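Local coordinates for glutamine amidotransferase type-2 domain-containing protein (Pseudomonas aeruginosa PAO1, PDB 1TE5), which probably acts as a class-II glutamine amidotransferase, releasing ammonia from the side-chain amide of glutamine for transfer to an acceptor not yet known, at residues 20-25 with 55-60; 30-35 with 80-85; 48-53 with 89-94. All coordinates share one frame; numbering follows the deposited sequence.

Contact 1 (20-25 with 55-60)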
loop_
_atom_site.group_PDB
_atom_site.type_symbol
_atom_site.label_atom_id
_atom_site.label_comp_id
_atom_site.label_asym_id
_atom_site.label_seq_id
_atom_site.Cartn_x
_atom_site.Cartn_y
_atom_site.Cartn_z
ATOM N N THR A 20 -3.693 -7.533 -21.022
ATOM C CA THR A 20 -4.423 -8.401 -21.935
ATOM C C THR A 20 -4.750 -9.642 -21.103
ATOM O O THR A 20 -3.872 -10.176 -20.415
ATOM C CB THR A 20 -3.567 -8.822 -23.178
ATOM O OG1 THR A 20 -3.287 -7.681 -24.002
ATOM C CG2 THR A 20 -4.315 -9.863 -24.026
ATOM N N GLY A 21 -6.024 -10.036 -21.098
ATOM C CA GLY A 21 -6.432 -11.213 -20.350
ATOM C C GLY A 21 -5.622 -12.425 -20.778
ATOM O O GLY A 21 -5.131 -12.478 -21.908
ATOM N N LEU A 22 -5.446 -13.372 -19.863
ATOM C CA LEU A 22 -4.694 -14.593 -20.142
ATOM C C LEU A 22 -5.164 -15.303 -21.423
ATOM O O LEU A 22 -6.342 -15.219 -21.800
ATOM C CB LEU A 22 -4.841 -15.555 -18.961
ATOM C CG LEU A 22 -4.466 -15.019 -17.586
ATOM C CD1 LEU A 22 -4.958 -15.964 -16.525
ATOM C CD2 LEU A 22 -2.970 -14.851 -17.512
ATOM N N MET A 23 -4.244 -16.000 -22.086
ATOM C CA MET A 23 -4.569 -16.745 -23.302
ATOM C C MET A 23 -3.519 -17.802 -23.622
ATOM O O MET A 23 -2.379 -17.710 -23.176
ATOM C CB MET A 23 -4.732 -15.805 -24.509
ATOM C CG MET A 23 -3.456 -15.112 -24.979
ATOM S SD MET A 23 -3.691 -14.194 -26.531
ATOM C CE MET A 23 -2.754 -15.205 -27.685
ATOM N N GLN A 24 -3.914 -18.813 -24.394
ATOM C CA GLN A 24 -2.993 -19.877 -24.804
ATOM C C GLN A 24 -2.106 -19.338 -25.938
ATOM O O GLN A 24 -2.602 -19.045 -27.031
ATOM C CB GLN A 24 -3.790 -21.099 -25.271
ATOM C CG GLN A 24 -4.775 -21.639 -24.224
ATOM C CD GLN A 24 -4.089 -22.311 -23.029
ATOM O OE1 GLN A 24 -3.218 -21.724 -22.377
ATOM N NE2 GLN A 24 -4.488 -23.548 -22.739
ATOM N N ARG A 25 -0.806 -19.204 -25.679
ATOM C CA ARG A 25 0.122 -18.657 -26.676
ATOM C C ARG A 25 1.352 -19.505 -27.031
ATOM O O ARG A 25 1.392 -20.718 -26.791
ATOM C CB ARG A 25 0.576 -17.256 -26.240
ATOM C CG ARG A 25 1.160 -17.183 -24.825
ATOM C CD ARG A 25 1.680 -15.781 -24.497
ATOM N NE ARG A 25 0.653 -14.754 -24.661
ATOM C CZ ARG A 25 0.522 -13.983 -25.741
ATOM N NH1 ARG A 25 -0.451 -13.081 -25.800
ATOM N NH2 ARG A 25 1.359 -14.106 -26.767
ATOM N N SER A 55 -2.240 -17.734 -11.950
ATOM C CA SER A 55 -2.779 -18.645 -12.970
ATOM C C SER A 55 -4.180 -18.281 -13.358
ATOM O O SER A 55 -4.856 -18.988 -14.099
ATOM C CB SER A 55 -2.556 -20.109 -12.635
ATOM O OG SER A 55 -1.198 -20.531 -12.542
ATOM N N VAL A 56 -4.615 -17.129 -12.799
ATOM C CA VAL A 56 -5.952 -16.619 -13.039
ATOM C C VAL A 56 -5.876 -15.092 -13.197
ATOM O O VAL A 56 -4.831 -14.486 -12.921
ATOM C CB VAL A 56 -6.771 -16.994 -11.761
ATOM C CG1 VAL A 56 -7.826 -15.961 -11.428
ATOM C CG2 VAL A 56 -7.412 -18.359 -11.938
ATOM N N ASP A 57 -6.935 -14.485 -13.733
ATOM C CA ASP A 57 -6.989 -13.027 -13.860
ATOM C C ASP A 57 -7.524 -12.537 -12.509
ATOM O O ASP A 57 -8.735 -12.531 -12.278
ATOM C CB ASP A 57 -7.925 -12.601 -15.006
ATOM C CG ASP A 57 -7.172 -12.279 -16.294
ATOM O OD1 ASP A 57 -7.411 -12.951 -17.319
ATOM O OD2 ASP A 57 -6.343 -11.345 -16.280
ATOM N N SER A 58 -6.614 -12.178 -11.608
ATOM C CA SER A 58 -6.974 -11.735 -10.261
ATOM C C SER A 58 -7.770 -10.429 -10.134
ATOM O O SER A 58 -7.944 -9.694 -11.109
ATOM C CB SER A 58 -5.729 -11.683 -9.376
ATOM O OG SER A 58 -4.794 -10.740 -9.867
ATOM N N GLU A 59 -8.281 -10.184 -8.924
ATOM C CA GLU A 59 -9.070 -8.991 -8.619
ATOM C C GLU A 59 -8.192 -7.742 -8.577
ATOM O O GLU A 59 -8.649 -6.649 -8.890
ATOM C CB GLU A 59 -9.792 -9.157 -7.277
ATOM C CG GLU A 59 -11.003 -8.236 -7.098
ATOM C CD GLU A 59 -12.188 -8.642 -7.966
ATOM O OE1 GLU A 59 -12.626 -9.818 -7.859
ATOM O OE2 GLU A 59 -12.681 -7.787 -8.749
ATOM N N VAL A 60 -6.953 -7.904 -8.116
ATOM C CA VAL A 60 -5.995 -6.797 -8.054
ATOM C C VAL A 60 -5.597 -6.372 -9.474
ATOM O O VAL A 60 -5.307 -5.205 -9.733
ATOM C CB VAL A 60 -4.737 -7.198 -7.253
ATOM C CG1 VAL A 60 -4.105 -8.424 -7.849
ATOM C CG2 VAL A 60 -3.736 -6.049 -7.211
#

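Contact 2 (30-35 with 80-85)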
loop_
_atom_site.group_PDB
_atom_site.type_symbol
_atom_site.label_atom_id
_atom_site.label_comp_id
_atom_site.label_asym_id
_atom_site.label_seq_id
_atom_site.Cartn_x
_atom_site.Cartn_y
_atom_site.Cartn_z
ATOM N N GLY A 30 0.705 -17.513 -20.846
ATOM C CA GLY A 30 -0.269 -18.524 -21.238
ATOM C C GLY A 30 -1.317 -18.778 -20.166
ATOM O O GLY A 30 -2.165 -17.919 -19.904
ATOM N N PRO A 31 -1.316 -19.967 -19.543
ATOM C CA PRO A 31 -2.309 -20.227 -18.508
ATOM C C PRO A 31 -1.976 -19.348 -17.290
ATOM O O PRO A 31 -2.854 -18.976 -16.520
ATOM C CB PRO A 31 -2.119 -21.720 -18.232
ATOM C CG PRO A 31 -0.662 -21.910 -18.460
ATOM C CD PRO A 31 -0.443 -21.136 -19.736
ATOM N N HIS A 32 -0.716 -18.921 -17.187
ATOM C CA HIS A 32 -0.276 -18.079 -16.062
ATOM C C HIS A 32 0.099 -16.645 -16.465
ATOM O O HIS A 32 0.184 -16.328 -17.647
ATOM C CB HIS A 32 0.938 -18.709 -15.394
ATOM C CG HIS A 32 2.222 -18.384 -16.083
ATOM N ND1 HIS A 32 2.382 -18.502 -17.448
ATOM C CD2 HIS A 32 3.387 -17.885 -15.611
ATOM C CE1 HIS A 32 3.589 -18.082 -17.784
ATOM N NE2 HIS A 32 4.218 -17.704 -16.686
ATOM N N ARG A 33 0.420 -15.831 -15.462
ATOM C CA ARG A 33 0.827 -14.433 -15.629
ATOM C C ARG A 33 1.979 -14.098 -14.688
ATOM O O ARG A 33 1.971 -14.489 -13.524
ATOM C CB ARG A 33 -0.332 -13.478 -15.309
ATOM C CG ARG A 33 0.028 -12.004 -15.429
ATOM C CD ARG A 33 -1.086 -11.117 -14.894
ATOM N NE ARG A 33 -2.363 -11.404 -15.539
ATOM C CZ ARG A 33 -2.717 -10.952 -16.736
ATOM N NH1 ARG A 33 -3.892 -11.279 -17.246
ATOM N NH2 ARG A 33 -1.901 -10.163 -17.415
ATOM N N ASP A 34 2.984 -13.411 -15.211
ATOM C CA ASP A 34 4.130 -13.013 -14.406
ATOM C C ASP A 34 3.775 -11.867 -13.469
ATOM O O ASP A 34 3.025 -10.961 -13.824
ATOM C CB ASP A 34 5.301 -12.582 -15.291
ATOM C CG ASP A 34 6.204 -13.734 -15.689
ATOM O OD1 ASP A 34 7.035 -13.536 -16.598
ATOM O OD2 ASP A 34 6.105 -14.824 -15.090
ATOM N N GLY A 35 4.386 -11.891 -12.294
ATOM C CA GLY A 35 4.160 -10.861 -11.280
ATOM C C GLY A 35 4.338 -9.414 -11.722
ATOM O O GLY A 35 5.181 -9.109 -12.573
ATOM N N GLN A 80 8.020 -9.688 -13.447
ATOM C CA GLN A 80 9.137 -9.895 -12.548
ATOM C C GLN A 80 9.531 -11.361 -12.584
ATOM O O GLN A 80 8.689 -12.242 -12.408
ATOM C CB GLN A 80 8.735 -9.470 -11.140
ATOM C CG GLN A 80 8.249 -8.026 -11.092
ATOM C CD GLN A 80 7.715 -7.612 -9.743
ATOM O OE1 GLN A 80 8.023 -8.228 -8.725
ATOM N NE2 GLN A 80 6.928 -6.544 -9.723
ATOM N N ALA A 81 10.815 -11.610 -12.826
ATOM C CA ALA A 81 11.356 -12.964 -12.913
ATOM C C ALA A 81 10.812 -13.886 -11.840
ATOM O O ALA A 81 10.813 -13.550 -10.654
ATOM C CB ALA A 81 12.876 -12.932 -12.858
ATOM N N ASN A 82 10.343 -15.051 -12.276
ATOM C CA ASN A 82 9.778 -16.069 -11.385
ATOM C C ASN A 82 10.882 -16.687 -10.511
ATOM O O ASN A 82 10.626 -17.585 -9.708
ATOM C CB ASN A 82 9.100 -17.189 -12.204
ATOM C CG ASN A 82 8.220 -16.663 -13.344
ATOM O OD1 ASN A 82 8.712 -16.334 -14.429
ATOM N ND2 ASN A 82 6.910 -16.630 -13.117
ATOM N N VAL A 83 12.114 -16.222 -10.707
ATOM C CA VAL A 83 13.280 -16.712 -9.975
ATOM C C VAL A 83 13.173 -16.660 -8.451
ATOM O O VAL A 83 12.733 -15.662 -7.883
ATOM C CB VAL A 83 14.558 -15.887 -10.371
ATOM C CG1 VAL A 83 14.450 -14.441 -9.892
ATOM C CG2 VAL A 83 15.809 -16.537 -9.815
ATOM N N GLY A 84 13.572 -17.752 -7.804
ATOM C CA GLY A 84 13.477 -17.655 -6.379
ATOM C C GLY A 84 12.137 -18.025 -5.786
ATOM O O GLY A 84 11.569 -19.038 -6.203
ATOM N N LYS A 85 11.706 -17.228 -4.805
ATOM C CA LYS A 85 10.471 -17.389 -4.067
ATOM C C LYS A 85 9.282 -16.577 -4.576
ATOM O O LYS A 85 9.410 -15.596 -5.308
ATOM C CB LYS A 85 10.719 -17.045 -2.586
ATOM C CG LYS A 85 12.062 -17.535 -2.056
ATOM C CD LYS A 85 13.062 -16.377 -1.831
ATOM C CE LYS A 85 13.667 -15.768 -3.123
ATOM N NZ LYS A 85 12.740 -14.930 -3.938
#

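Contact 3 (48-53 with 89-94)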
loop_
_atom_site.group_PDB
_atom_site.type_symbol
_atom_site.label_atom_id
_atom_site.label_comp_id
_atom_site.label_asym_id
_atom_site.label_seq_id
_atom_site.Cartn_x
_atom_site.Cartn_y
_atom_site.Cartn_z
ATOM N N LEU A 48 -0.808 1.423 -4.130
ATOM C CA LEU A 48 -0.044 0.271 -4.579
ATOM C C LEU A 48 -0.931 -0.912 -4.963
ATOM O O LEU A 48 -1.774 -1.360 -4.177
ATOM C CB LEU A 48 0.941 -0.163 -3.488
ATOM C CG LEU A 48 1.815 -1.392 -3.766
ATOM C CD1 LEU A 48 2.782 -1.122 -4.919
ATOM C CD2 LEU A 48 2.566 -1.761 -2.505
ATOM N N PHE A 49 -0.735 -1.401 -6.182
ATOM C CA PHE A 49 -1.471 -2.545 -6.701
ATOM C C PHE A 49 -0.378 -3.481 -7.189
ATOM O O PHE A 49 0.440 -3.097 -8.028
ATOM C CB PHE A 49 -2.351 -2.146 -7.886
ATOM C CG PHE A 49 -3.308 -1.021 -7.600
ATOM C CD1 PHE A 49 -2.954 0.303 -7.868
ATOM C CD2 PHE A 49 -4.577 -1.280 -7.077
ATOM C CE1 PHE A 49 -3.845 1.348 -7.621
ATOM C CE2 PHE A 49 -5.476 -0.236 -6.826
ATOM C CZ PHE A 49 -5.102 1.081 -7.102
ATOM N N GLN A 50 -0.333 -4.692 -6.647
ATOM C CA GLN A 50 0.685 -5.659 -7.047
ATOM C C GLN A 50 0.181 -7.089 -6.906
ATOM O O GLN A 50 -0.762 -7.358 -6.165
ATOM C CB GLN A 50 1.951 -5.475 -6.214
ATOM C CG GLN A 50 1.821 -5.948 -4.794
ATOM C CD GLN A 50 2.847 -5.345 -3.874
ATOM O OE1 GLN A 50 4.017 -5.229 -4.223
ATOM N NE2 GLN A 50 2.407 -4.945 -2.685
ATOM N N ASP A 51 0.865 -8.018 -7.553
ATOM C CA ASP A 51 0.443 -9.408 -7.533
ATOM C C ASP A 51 1.579 -10.299 -7.993
ATOM O O ASP A 51 2.242 -10.000 -8.975
ATOM C CB ASP A 51 -0.732 -9.573 -8.501
ATOM C CG ASP A 51 -1.694 -10.671 -8.087
ATOM O OD1 ASP A 51 -2.284 -11.292 -8.994
ATOM O OD2 ASP A 51 -1.898 -10.894 -6.873
ATOM N N PRO A 52 1.870 -11.370 -7.238
ATOM C CA PRO A 52 2.948 -12.279 -7.641
ATOM C C PRO A 52 2.425 -13.168 -8.765
ATOM O O PRO A 52 1.351 -12.900 -9.312
ATOM C CB PRO A 52 3.204 -13.078 -6.366
ATOM C CG PRO A 52 1.857 -13.143 -5.740
ATOM C CD PRO A 52 1.341 -11.737 -5.916
ATOM N N LEU A 53 3.158 -14.232 -9.083
ATOM C CA LEU A 53 2.773 -15.165 -10.131
ATOM C C LEU A 53 1.299 -15.558 -9.956
ATOM O O LEU A 53 0.869 -15.877 -8.847
ATOM C CB LEU A 53 3.696 -16.378 -10.119
ATOM C CG LEU A 53 3.574 -17.386 -11.254
ATOM C CD1 LEU A 53 3.792 -16.693 -12.577
ATOM C CD2 LEU A 53 4.591 -18.489 -11.054
ATOM N N SER A 89 4.989 -10.750 -0.510
ATOM C CA SER A 89 6.121 -10.102 0.149
ATOM C C SER A 89 7.367 -10.016 -0.731
ATOM O O SER A 89 8.322 -9.297 -0.407
ATOM C CB SER A 89 6.446 -10.785 1.486
ATOM O OG SER A 89 6.752 -12.159 1.344
ATOM N N ASN A 90 7.339 -10.727 -1.853
ATOM C CA ASN A 90 8.459 -10.747 -2.794
ATOM C C ASN A 90 8.120 -10.089 -4.132
ATOM O O ASN A 90 8.853 -10.245 -5.110
ATOM C CB ASN A 90 8.933 -12.179 -2.966
ATOM C CG ASN A 90 9.549 -12.829 -1.738
ATOM O OD1 ASN A 90 10.376 -12.229 -1.062
ATOM N ND2 ASN A 90 9.118 -14.045 -1.421
ATOM N N THR A 91 7.043 -9.315 -4.155
ATOM C CA THR A 91 6.601 -8.629 -5.363
ATOM C C THR A 91 6.905 -7.112 -5.283
ATOM O O THR A 91 6.693 -6.495 -4.243
ATOM C CB THR A 91 5.087 -8.875 -5.562
ATOM O OG1 THR A 91 4.835 -10.289 -5.576
ATOM C CG2 THR A 91 4.602 -8.276 -6.856
ATOM N N HIS A 92 7.480 -6.576 -6.362
ATOM C CA HIS A 92 7.840 -5.163 -6.487
ATOM C C HIS A 92 6.618 -4.382 -6.936
ATOM O O HIS A 92 5.723 -4.934 -7.564
ATOM C CB HIS A 92 8.889 -4.953 -7.591
ATOM C CG HIS A 92 10.184 -5.668 -7.375
ATOM N ND1 HIS A 92 10.261 -6.973 -6.934
ATOM C CD2 HIS A 92 11.455 -5.273 -7.603
ATOM C CE1 HIS A 92 11.526 -7.352 -6.907
ATOM N NE2 HIS A 92 12.270 -6.336 -7.307
ATOM N N PRO A 93 6.590 -3.068 -6.669
ATOM C CA PRO A 93 7.628 -2.300 -5.970
ATOM C C PRO A 93 7.449 -2.341 -4.438
ATOM O O PRO A 93 6.455 -2.868 -3.951
ATOM C CB PRO A 93 7.442 -0.894 -6.536
ATOM C CG PRO A 93 5.985 -0.831 -6.811
ATOM C CD PRO A 93 5.693 -2.169 -7.421
ATOM N N PHE A 94 8.419 -1.793 -3.702
ATOM C CA PHE A 94 8.372 -1.773 -2.241
ATOM C C PHE A 94 8.237 -0.342 -1.712
ATOM O O PHE A 94 8.778 0.599 -2.295
ATOM C CB PHE A 94 9.618 -2.445 -1.656
ATOM C CG PHE A 94 9.810 -3.860 -2.116
ATOM C CD1 PHE A 94 10.762 -4.170 -3.079
ATOM C CD2 PHE A 94 9.026 -4.886 -1.596
ATOM C CE1 PHE A 94 10.926 -5.489 -3.512
ATOM C CE2 PHE A 94 9.181 -6.202 -2.022
ATOM C CZ PHE A 94 10.132 -6.503 -2.979
#

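Contact 1 (20-25 with 55-60)
Leu22 and Asp57 carry this loop-to-loop contact at the surface of an Ntn-hydrolase fold, the fold of class-II glutamine amidotransferases. It joins the long loop between strands 12-19 and 35-42 to the turn that leads into helix 59-66. No strand pairing is involved, and the closest CA atoms, those of Gly21 and Asp57, are 6.8 Å apart.

The polar part is a single hydrogen bond from a main-chain amide to a carboxylate. Leu22 N donates to Asp57 OD1 at 3.2 Å with an N-H...O angle of 160°. The amide arrives on the syn side of the oxygen, 19° out of the carboxylate plane. The other oxygen, Asp57 OD2, is taken by a salt bridge to Arg33 NH1, which also makes a weak hydrogen bond to Thr20 O. Held from both oxygens, the carboxylate has little freedom to rotate, and the arginine probably helps to keep it charged.

The van der Waals part surrounds this bond. Gly21 CA rests 3.6 Å from Asp57 OD1. Leu22 CG lies anti to its own carbonyl carbon and beside its N (chi1 -55°), which brings it to 3.6 Å from Asp57 OD1, the oxygen that the amide grips. From there the leucine and the aspartate run alongside each other, pointing opposite ways. Leu22 CD1 goes on to lie against the main chain of the turn rather than against another side chain. It is 3.9 Å from Ser55 O. Leu22 also touches Thr29 and Arg33, so the leucine is wedged between the turn and a later part of its own loop. Leu22 CD1 ends 3.6 Å from Val56 C.

Contact 2 (30-35 with 80-85)
Gly35 and Gln80 bring the two backbones together with their CA atoms 5.2 Å apart, where strands 35-42 and 73-80, antiparallel neighbours in a central sheet of the Ntn-hydrolase fold, give way to loops. Gln80 N donates to Gly35 O at 3.0 Å in a nearly straight bond of 170°. Beyond this the chains part.

The Gln80 side chain starts over the same carbonyl, its CG 3.6 Å from Gly35 O, and then runs on extended. Its amide is used at both ends: NE2 donates to His77 O and OE1 accepts from His92 N, tying the strand end to the 89-94 loop.

Asp34 and Asn82 meet at the more open end, their side chains crossing at about a right angle. Asn82 CG, anti to its carbonyl carbon and beside its N, carries the amide to Asp34. Asn82 ND2 gives a bent hydrogen bond (138°) to Asp34 OD2 at 2.8 Å. The carboxylate and amide planes are turned 55° apart. Asp34 OD2 also lies 3.1 Å from Asn82 OD1, two acceptors that form no bond. The amide nitrogen comes up to the His32 ring at its edge, near the ring plane, with Asn82 ND2 4.5 Å from His32 CD2.

Contact 3 (48-53 with 89-94)
Leu48 lays CD1 against the ring of Pro93, 3.7 Å from its CG, the two side chains antiparallel and side by side. The peptide bond before Pro93 is cis. Further along, Thr91 turns both branches to the strand end. Its CG2, anti to the backbone N (chi1 -55° for OG1), reaches over the main chain to 3.6 Å from Asp51 O and also meets Gln50 CB at 3.9 Å. Its OG1 sits over one face of the Pro52 ring, 3.3 Å from Pro52 CB, and makes a weak hydrogen bond to Gly87 O.

Strand 45-51 is an edge strand of its sheet within this chain of the Ntn-hydrolase fold, and 89-94 is the loop that enters strand 94-98 of the other large sheet, so the contact bridges the two. The opposite sides of the segments serve other partners. Asp51 OD1 is hydrogen-bonded to Ser58 OG, while OD2 forms a salt bridge with Arg47 of the second subunit, where Phe49 also packs on Phe49 of that subunit. His92 sends NE2 to Ser129 OG at the start of helix 128-143 and sets its ring edge-to-face with His77; on one ring face Phe94 CE1 sits 3.8 Å above the plane, over the centre.

In the fold
Contact 3 is buried and closest to the centre of the chain, contact 2 is partly buried at a strand end, and contact 1 lies at the surface. Their chemistry follows: in contact 3 the clear interactions are apolar side-chain packing, in contact 2 a backbone bond plus an amide-carboxylate bond, and in contact 1 a backbone-to-carboxylate bond. Contacts 1 and 2 draw on the same long loop between strands 12-19 and 35-42. Contacts 2 and 3 share the connection between strands 73-80 and 94-98, and Leu53 CD1 packs against His32 and Asn82. Strand 45-51 and helix 59-66, consecutive in the chain, link contacts 3 and 1, both of which reach the second subunit; contact 2 does not.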